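PDB 4EF1: pheromone cOB1/lipoprotein, YaeC family from Enterococcus faecalis, which probably binds methionine as the lipid-anchored substrate-binding component of a methionine ABC transporter, and is the precursor of the sex pheromone cOB1. Local coordinates for residues V86-K91 against P115-I120. Residues are numbered along the deposited sequence; the frame is centred on the assembly and turned at random.
Sequences VGLYSK and PRVLTI. With MSE (selenomethionine), chain C.
Val-86 lies over one face of the Arg-116 guanidinium, its CB 3.7 Å from NH2 and set toward the rim of the flat group, while CG1 sits 3.7 Å from NE and also touches the arginine CB. CG1 stands between its own backbone N and carbonyl carbon (chi1 70°), the rotamer that brings it against the arginine stem. Farther along, methyl groups make up the rest of the contact, with no hydrogen bond across it. Ile-120 points its CD1 at both CG1 of Val-86 and, 3.5 Å away, the Val-86 carbonyl O; its CG2 meets Leu-88 CD1 at 3.9 Å, the two side chains running past each other in opposite directions. The other leucine methyl, CD2, reaches Val-117 CG2 at 3.8 Å, crossing it at about a right angle. Leu-174 of the neighbouring strand 172-175 also touches Val-86, Leu-88 and Ile-120, so helix 114-123 packs on the face of the five-stranded sheet. The contact thins out beyond Leu-88: the strand leaves the helix, and Lys-91, partly exposed, pairs instead with Asp-166.

Arg-116 bends at chi3 (79°), turning its flat end toward the selenomethionine, and NH1 donates to OXT over 2.9 Å at 152°. Salt bridges from NE to Glu-195 and from NH1 to Asp-113 help fix its rotation, and Glu-195 also accepts from Val-86 N. With Val-86 over one face, the guanidinium binds the ligand carboxylate from a position that its acidic partners probably set in advance, as expected of a periplasmic-binding-protein fold recognising a free amino acid.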
# COMPACT_ATOMS: atom_id res chain seq x y z
N VAL A 86 4.35 -6.12 -1.80
CA VAL A 86 4.70 -5.34 -2.97
C VAL A 86 5.68 -6.11 -3.89
O VAL A 86 6.57 -6.85 -3.45
CB VAL A 86 5.29 -3.97 -2.54
CG1 VAL A 86 6.68 -4.17 -1.93
CG2 VAL A 86 5.29 -2.97 -3.69
N GLY A 87 5.47 -5.94 -5.19
CA GLY A 87 6.33 -6.57 -6.18
C GLY A 87 7.15 -5.64 -7.06
O GLY A 87 6.81 -4.46 -7.24
N LEU A 88 8.21 -6.23 -7.59
CA LEU A 88 9.01 -5.65 -8.66
C LEU A 88 8.53 -6.36 -9.91
O LEU A 88 8.42 -7.60 -9.92
CB LEU A 88 10.52 -5.87 -8.47
CG LEU A 88 11.32 -4.97 -7.53
CD1 LEU A 88 12.68 -5.63 -7.30
CD2 LEU A 88 11.46 -3.53 -8.04
N TYR A 89 8.31 -5.57 -10.98
CA TYR A 89 7.78 -6.05 -12.27
C TYR A 89 8.69 -5.63 -13.43
O TYR A 89 9.37 -4.62 -13.36
CB TYR A 89 6.38 -5.50 -12.49
CG TYR A 89 5.39 -5.83 -11.38
CD1 TYR A 89 5.35 -5.11 -10.20
CD2 TYR A 89 4.44 -6.84 -11.56
CE1 TYR A 89 4.44 -5.41 -9.19
CE2 TYR A 89 3.52 -7.15 -10.57
CZ TYR A 89 3.51 -6.45 -9.40
OH TYR A 89 2.60 -6.75 -8.42
N SER A 90 8.73 -6.46 -14.47
CA SER A 90 9.53 -6.19 -15.69
C SER A 90 8.99 -7.04 -16.82
O SER A 90 8.74 -8.20 -16.61
CB SER A 90 10.97 -6.59 -15.49
OG SER A 90 11.78 -6.39 -16.67
N LYS A 91 8.83 -6.44 -17.99
CA LYS A 91 8.49 -7.19 -19.16
C LYS A 91 9.73 -7.84 -19.77
O LYS A 91 9.61 -8.88 -20.41
CB LYS A 91 7.80 -6.28 -20.19
CG LYS A 91 6.46 -5.73 -19.76
CD LYS A 91 5.85 -4.94 -20.90
CE LYS A 91 4.40 -4.60 -20.66
NZ LYS A 91 3.93 -3.96 -21.90
N PRO A 115 12.29 1.17 1.86
CA PRO A 115 12.77 -0.02 2.53
C PRO A 115 12.27 -1.37 1.97
O PRO A 115 12.93 -2.40 2.18
CB PRO A 115 12.27 0.16 3.97
CG PRO A 115 12.18 1.65 4.17
CD PRO A 115 11.67 2.11 2.83
N ARG A 116 11.12 -1.35 1.33
CA ARG A 116 10.50 -2.53 0.77
C ARG A 116 11.26 -3.06 -0.46
O ARG A 116 11.45 -4.26 -0.58
CB ARG A 116 9.05 -2.22 0.42
CG ARG A 116 8.22 -1.65 1.57
CD ARG A 116 6.79 -1.33 1.23
NE ARG A 116 5.88 -2.48 1.21
CZ ARG A 116 4.60 -2.41 0.88
NH1 ARG A 116 4.03 -1.22 0.62
NH2 ARG A 116 3.86 -3.50 0.89
N VAL A 117 11.66 -2.19 -1.38
CA VAL A 117 12.49 -2.62 -2.51
C VAL A 117 13.87 -3.07 -1.99
O VAL A 117 14.43 -4.05 -2.47
CB VAL A 117 12.63 -1.55 -3.62
CG1 VAL A 117 13.59 -0.44 -3.16
CG2 VAL A 117 13.12 -2.20 -4.93
N LEU A 118 14.39 -2.36 -0.97
CA LEU A 118 15.65 -2.73 -0.35
C LEU A 118 15.57 -4.14 0.30
O LEU A 118 16.51 -4.93 0.13
CB LEU A 118 16.11 -1.66 0.66
CG LEU A 118 16.53 -0.30 0.09
CD1 LEU A 118 17.00 0.66 1.18
CD2 LEU A 118 17.65 -0.45 -0.92
N THR A 119 14.46 -4.46 1.02
CA THR A 119 14.29 -5.79 1.63
C THR A 119 14.13 -6.85 0.52
O THR A 119 14.63 -7.97 0.65
CB THR A 119 13.06 -5.94 2.58
OG1 THR A 119 11.82 -5.92 1.85
CG2 THR A 119 13.07 -4.89 3.71
N ILE A 120 13.45 -6.51 -0.56
CA ILE A 120 13.30 -7.48 -1.68
C ILE A 120 14.71 -7.84 -2.24
O ILE A 120 15.07 -8.99 -2.35
CB ILE A 120 12.35 -6.98 -2.77
CG1 ILE A 120 10.90 -6.98 -2.28
CG2 ILE A 120 12.53 -7.79 -4.08
CD1 ILE A 120 9.97 -6.17 -3.15
N MSE C . -1.97 0.18 -0.95
CA MSE C . -0.54 0.65 -0.83
C MSE C . 0.41 -0.44 -0.32
O MSE C . 0.06 -1.16 0.63
OXT MSE C . 1.57 -0.56 -0.81
CB MSE C . -0.42 1.91 0.03
CG MSE C . 0.97 2.55 0.06
SE MSE C . 1.05 3.95 1.39
CE MSE C . -0.15 5.29 0.54